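Local coordinates for protein exopolygalacturonase (Yersinia enterocolitica, PDB 2UVF) that probably hydrolyses polygalacturonic acid of plant pectin from the chain end, as a periplasmic family 28 exopolygalacturonase that binds digalacturonic acid, at residues I66-I71 against K131-D136; N158-G163 against E190-T195. All coordinates share one frame; numbering follows the deposited sequence.

Contact 1 (I66-I71 against K131-D136); sequences IVDYQI and KAQYAD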
loop_
_atom_site.group_PDB
_atom_site.type_symbol
_atom_site.label_atom_id
_atom_site.label_comp_id
_atom_site.label_asym_id
_atom_site.label_seq_id
_atom_site.Cartn_x
_atom_site.Cartn_y
_atom_site.Cartn_z
ATOM N N ILE A 66 17.727 16.958 11.475
ATOM C CA ILE A 66 18.318 15.867 10.701
ATOM C C ILE A 66 18.023 16.109 9.225
ATOM O O ILE A 66 16.866 16.185 8.829
ATOM C CB ILE A 66 17.766 14.473 11.156
ATOM C CG1 ILE A 66 17.858 14.339 12.684
ATOM C CG2 ILE A 66 18.511 13.325 10.450
ATOM C CD1 ILE A 66 16.917 13.315 13.316
ATOM N N VAL A 67 19.066 16.240 8.415
ATOM C CA VAL A 67 18.884 16.542 6.994
ATOM C C VAL A 67 19.212 15.356 6.074
ATOM O O VAL A 67 18.936 15.407 4.880
ATOM C CB VAL A 67 19.660 17.834 6.553
ATOM C CG1 VAL A 67 19.123 19.055 7.267
ATOM C CG2 VAL A 67 21.176 17.690 6.777
ATOM N N ASP A 68 19.761 14.287 6.655
ATOM C CA ASP A 68 20.246 13.121 5.913
ATOM C C ASP A 68 20.735 12.033 6.876
ATOM O O ASP A 68 20.757 12.236 8.087
ATOM C CB ASP A 68 21.381 13.526 4.967
ATOM C CG ASP A 68 21.316 12.818 3.627
ATOM O OD1 ASP A 68 20.736 11.715 3.527
ATOM O OD2 ASP A 68 21.859 13.372 2.659
ATOM N N TYR A 69 21.113 10.879 6.321
ATOM C CA TYR A 69 21.733 9.776 7.074
ATOM C C TYR A 69 22.894 9.215 6.257
ATOM O O TYR A 69 22.835 9.223 5.021
ATOM C CB TYR A 69 20.723 8.658 7.343
ATOM C CG TYR A 69 19.723 8.976 8.423
ATOM C CD1 TYR A 69 19.972 8.644 9.760
ATOM C CD2 TYR A 69 18.512 9.605 8.113
ATOM C CE1 TYR A 69 19.048 8.941 10.763
ATOM C CE2 TYR A 69 17.583 9.900 9.105
ATOM C CZ TYR A 69 17.851 9.575 10.424
ATOM O OH TYR A 69 16.905 9.871 11.383
ATOM N N GLN A 70 23.939 8.738 6.942
ATOM C CA GLN A 70 25.140 8.209 6.278
ATOM C C GLN A 70 25.375 6.770 6.685
ATOM O O GLN A 70 25.214 6.422 7.853
ATOM C CB GLN A 70 26.381 9.020 6.651
ATOM C CG GLN A 70 26.363 10.484 6.249
ATOM C CD GLN A 70 27.739 11.136 6.387
ATOM O OE1 GLN A 70 28.675 10.544 6.948
ATOM N NE2 GLN A 70 27.868 12.360 5.885
ATOM N N ILE A 71 25.801 5.949 5.728
ATOM C CA ILE A 71 25.854 4.494 5.913
ATOM C C ILE A 71 27.277 3.948 5.760
ATOM O O ILE A 71 27.943 4.211 4.771
ATOM C CB ILE A 71 24.829 3.758 4.976
ATOM C CG1 ILE A 71 23.393 3.987 5.465
ATOM C CG2 ILE A 71 25.098 2.266 4.922
ATOM C CD1 ILE A 71 22.754 5.283 4.991
ATOM N N LYS A 131 24.534 6.764 10.663
ATOM C CA LYS A 131 24.552 8.014 11.439
ATOM C C LYS A 131 23.619 9.045 10.811
ATOM O O LYS A 131 23.612 9.201 9.578
ATOM C CB LYS A 131 25.966 8.626 11.481
ATOM C CG LYS A 131 27.078 7.715 11.935
ATOM C CD LYS A 131 28.338 8.531 12.194
ATOM C CE LYS A 131 29.509 7.645 12.620
ATOM N NZ LYS A 131 30.541 8.390 13.416
ATOM N N ALA A 132 22.846 9.728 11.655
ATOM C CA ALA A 132 22.138 10.952 11.280
ATOM C C ALA A 132 23.116 12.062 10.908
ATOM O O ALA A 132 24.122 12.279 11.591
ATOM C CB ALA A 132 21.235 11.421 12.404
ATOM N N GLN A 133 22.817 12.750 9.812
ATOM C CA GLN A 133 23.586 13.906 9.392
ATOM C C GLN A 133 22.741 15.139 9.671
ATOM O O GLN A 133 21.550 15.178 9.351
ATOM C CB GLN A 133 23.943 13.815 7.905
ATOM C CG GLN A 133 25.016 14.800 7.443
ATOM C CD GLN A 133 25.067 14.937 5.939
ATOM O OE1 GLN A 133 25.824 14.237 5.269
ATOM N NE2 GLN A 133 24.250 15.830 5.396
ATOM N N TYR A 134 23.357 16.141 10.293
ATOM C CA TYR A 134 22.626 17.318 10.724
ATOM C C TYR A 134 22.820 18.476 9.756
ATOM O O TYR A 134 23.729 18.466 8.924
ATOM C CB TYR A 134 23.015 17.712 12.155
ATOM C CG TYR A 134 22.684 16.663 13.200
ATOM C CD1 TYR A 134 21.367 16.438 13.605
ATOM C CD2 TYR A 134 23.686 15.898 13.784
ATOM C CE1 TYR A 134 21.061 15.479 14.553
ATOM C CE2 TYR A 134 23.389 14.930 14.735
ATOM C CZ TYR A 134 22.077 14.732 15.115
ATOM O OH TYR A 134 21.793 13.780 16.065
ATOM N N ALA A 135 21.941 19.466 9.874
ATOM C CA ALA A 135 21.966 20.662 9.037
ATOM C C ALA A 135 23.351 21.329 9.020
ATOM O O ALA A 135 23.821 21.759 7.959
ATOM C CB ALA A 135 20.892 21.642 9.507
ATOM N N ASP A 136 23.994 21.374 10.192
ATOM C CA ASP A 136 25.285 22.050 10.410
ATOM C C ASP A 136 26.528 21.214 10.052
ATOM O O ASP A 136 27.648 21.583 10.418
ATOM C CB ASP A 136 25.386 22.518 11.868
ATOM C CG ASP A 136 25.398 21.357 12.871
ATOM O OD1 ASP A 136 25.500 20.181 12.447
ATOM O OD2 ASP A 136 25.308 21.624 14.093
#
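Gln70 and Lys131 form an antiparallel hydrogen-bonded pair. Gln70 N gives a bond of 2.7 Å to Lys131 O, and Lys131 N answers to Gln70 O. Further along, Gln133 N reaches Asp68 O at 2.7 Å. Gln133 O accepts twice. Val67 N bonds to it at 2.9 Å, and Asp68 N adds a weak bond to the same atom. Val67 and Asp68 thus both face Gln133, which is a classic beta bulge. It shifts the register by one residue between Ile66 and Asp68.

The strands 66-73 and 125-134 are neighbours in the four-stranded antiparallel sheet of the fibronectin type III domain.

One polar side-chain pair bridges the strands on the face of Asp68 and Lys131. Gln70 NE2 donates to Gln133 OE1 at 2.8 Å, in the acceptor's carbonyl plane and on a lone pair. The two amides are nearly perpendicular, 81° apart. Gln133 CG lies anti to the backbone N (chi1 -166°), and its extended chain carries the amide out to Gln70.

On the face of Tyr69 and Ala132 the contact is apolar. Tyr69 CE1 rests 3.7 Å from Ala132 CB, and the same ring meets Trp57. Ile66 splits its branches: CG2 touches Ala132 CB at 3.9 Å, while CG1 meets Tyr134 CE1. The Ile66 and Tyr134 side chains cross at a slant.

Contact 2 (N158-G163 against E190-T195); sequences NVRDFG and EIPAGT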
loop_
_atom_site.group_PDB
_atom_site.type_symbol
_atom_site.label_atom_id
_atom_site.label_comp_id
_atom_site.label_asym_id
_atom_site.label_seq_id
_atom_site.Cartn_x
_atom_site.Cartn_y
_atom_site.Cartn_z
ATOM N N ASN A 158 14.852 -20.174 -16.532
ATOM C CA ASN A 158 14.305 -19.252 -17.519
ATOM C C ASN A 158 13.051 -19.869 -18.136
ATOM O O ASN A 158 13.075 -21.021 -18.552
ATOM C CB ASN A 158 15.378 -18.926 -18.569
ATOM C CG ASN A 158 14.894 -17.966 -19.653
ATOM O OD1 ASN A 158 13.699 -17.873 -19.949
ATOM N ND2 ASN A 158 15.839 -17.260 -20.269
ATOM N N VAL A 159 11.951 -19.115 -18.167
ATOM C CA VAL A 159 10.663 -19.646 -18.654
ATOM C C VAL A 159 10.681 -19.965 -20.152
ATOM O O VAL A 159 9.790 -20.668 -20.652
ATOM C CB VAL A 159 9.418 -18.730 -18.314
ATOM C CG1 VAL A 159 9.270 -18.526 -16.810
ATOM C CG2 VAL A 159 9.459 -17.394 -19.065
ATOM N N ARG A 160 11.683 -19.438 -20.858
ATOM C CA ARG A 160 11.846 -19.691 -22.295
ATOM C C ARG A 160 12.321 -21.120 -22.564
ATOM O O ARG A 160 12.025 -21.683 -23.614
ATOM C CB ARG A 160 12.788 -18.673 -22.939
ATOM C CG ARG A 160 12.154 -17.308 -23.137
ATOM C CD ARG A 160 12.998 -16.406 -24.016
ATOM N NE ARG A 160 12.805 -16.690 -25.440
ATOM C CZ ARG A 160 11.874 -16.122 -26.212
ATOM N NH1 ARG A 160 11.029 -15.223 -25.714
ATOM N NH2 ARG A 160 11.789 -16.452 -27.497
ATOM N N ASP A 161 13.031 -21.700 -21.594
ATOM C CA ASP A 161 13.481 -23.088 -21.650
ATOM C C ASP A 161 12.330 -24.088 -21.489
ATOM O O ASP A 161 12.518 -25.296 -21.682
ATOM C CB ASP A 161 14.571 -23.336 -20.594
ATOM C CG ASP A 161 15.814 -22.486 -20.825
ATOM O OD1 ASP A 161 15.973 -21.933 -21.933
ATOM O OD2 ASP A 161 16.636 -22.365 -19.899
ATOM N N PHE A 162 11.142 -23.579 -21.149
ATOM C CA PHE A 162 9.937 -24.402 -21.033
ATOM C C PHE A 162 8.893 -24.039 -22.080
ATOM O O PHE A 162 7.729 -24.424 -21.959
ATOM C CB PHE A 162 9.341 -24.313 -19.628
ATOM C CG PHE A 162 10.235 -24.858 -18.560
ATOM C CD1 PHE A 162 9.995 -26.117 -18.010
ATOM C CD2 PHE A 162 11.334 -24.121 -18.108
ATOM C CE1 PHE A 162 10.831 -26.623 -17.019
ATOM C CE2 PHE A 162 12.172 -24.620 -17.123
ATOM C CZ PHE A 162 11.925 -25.873 -16.583
ATOM N N GLY A 163 9.317 -23.302 -23.105
ATOM C CA GLY A 163 8.470 -23.020 -24.257
ATOM C C GLY A 163 7.686 -21.719 -24.244
ATOM O O GLY A 163 6.764 -21.539 -25.048
ATOM N N GLU A 190 13.120 -16.600 -14.220
ATOM C CA GLU A 190 13.292 -15.387 -15.017
ATOM C C GLU A 190 12.278 -15.310 -16.155
ATOM O O GLU A 190 12.123 -16.267 -16.911
ATOM C CB GLU A 190 14.704 -15.289 -15.631
ATOM C CG GLU A 190 15.867 -15.723 -14.741
ATOM C CD GLU A 190 16.458 -14.606 -13.885
ATOM O OE1 GLU A 190 15.757 -13.606 -13.612
ATOM O OE2 GLU A 190 17.637 -14.743 -13.477
ATOM N N ILE A 191 11.599 -14.165 -16.263
ATOM C CA ILE A 191 10.809 -13.802 -17.449
ATOM C C ILE A 191 11.551 -12.653 -18.161
ATOM O O ILE A 191 11.369 -11.480 -17.792
ATOM C CB ILE A 191 9.370 -13.344 -17.069
ATOM C CG1 ILE A 191 8.608 -14.462 -16.329
ATOM C CG2 ILE A 191 8.603 -12.853 -18.305
ATOM C CD1 ILE A 191 7.380 -14.019 -15.600
ATOM N N PRO A 192 12.417 -12.981 -19.151
ATOM C CA PRO A 192 13.158 -11.984 -19.937
ATOM C C PRO A 192 12.295 -10.976 -20.713
ATOM O O PRO A 192 11.071 -11.103 -20.746
ATOM C CB PRO A 192 13.972 -12.858 -20.922
ATOM C CG PRO A 192 13.262 -14.167 -20.970
ATOM C CD PRO A 192 12.764 -14.355 -19.573
ATOM N N ALA A 193 12.945 -9.991 -21.345
ATOM C CA ALA A 193 12.261 -9.047 -22.243
ATOM C C ALA A 193 11.299 -9.762 -23.197
ATOM O O ALA A 193 11.583 -10.864 -23.675
ATOM C CB ALA A 193 13.272 -8.195 -23.027
ATOM N N GLY A 194 10.157 -9.127 -23.451
ATOM C CA GLY A 194 9.106 -9.696 -24.288
ATOM C C GLY A 194 7.754 -9.660 -23.601
ATOM O O GLY A 194 7.671 -9.569 -22.375
ATOM N N THR A 195 6.699 -9.731 -24.403
ATOM C CA THR A 195 5.331 -9.744 -23.908
ATOM C C THR A 195 4.757 -11.161 -23.921
ATOM O O THR A 195 4.418 -11.699 -24.984
ATOM C CB THR A 195 4.457 -8.807 -24.738
ATOM O OG1 THR A 195 4.992 -7.483 -24.646
ATOM C CG2 THR A 195 3.011 -8.810 -24.244
#
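Val159 N donates to Glu190 O at 3.1 Å, with an almost straight N-H...O angle of 172°. The bond sits where strands 156-158 and 187-191 run parallel, with Asn158 paired to Glu190. This is probably the start of the right-handed parallel beta-helix typical of family 28 enzymes. The chain then turns away, with helical backbone angles at 159-161.

Asn158 shows how that turn begins. Its CB carries CG anti to the backbone N (chi1 180°), which sends the amide across the Pro192 ring at a slant. CG itself lies 4.2 Å from Pro192 CD. At the tip, OD1 comes within 3.7 Å of the same CD. OD1 also accepts from Arg160 N at 2.7 Å, which makes an Asx turn. The other tip atom, ND2, is near Pro192 CG.

Val159 points its CB toward 190-195. Both of its methyls flank Glu190 O and meet Ile191 CG1, and the side chain also touches Ala179 of helix 173-181. Glu190 turns its carboxylate elsewhere, to Asn210.

Arg160 packs its aliphatic part against the same proline. Its guanidinium bonds to Tyr196 through NH1, while its CD packs 3.8 Å from Pro192 CG.

In the fold
From the N terminus, the chain first builds the fibronectin type III domain. Contact 1 closes a loop of 59 residues there. That loop includes strand 76-80, which borders strand 66-73 on its other edge, and helices 81-88 and 92-100. The chain then passes through strand 146-149 and enters the parallel beta-helical part at strand 156-158. Contact 2 closes a shorter loop of 26 residues, which contains helix 173-181. The two loops follow one another in series and neither nest nor cross. The centres of contact 1 and contact 2 lie about 44 Å apart, and the two do not touch. Contact 1 joins strands within the N-terminal domain, while contact 2 joins early strands of the beta-helix.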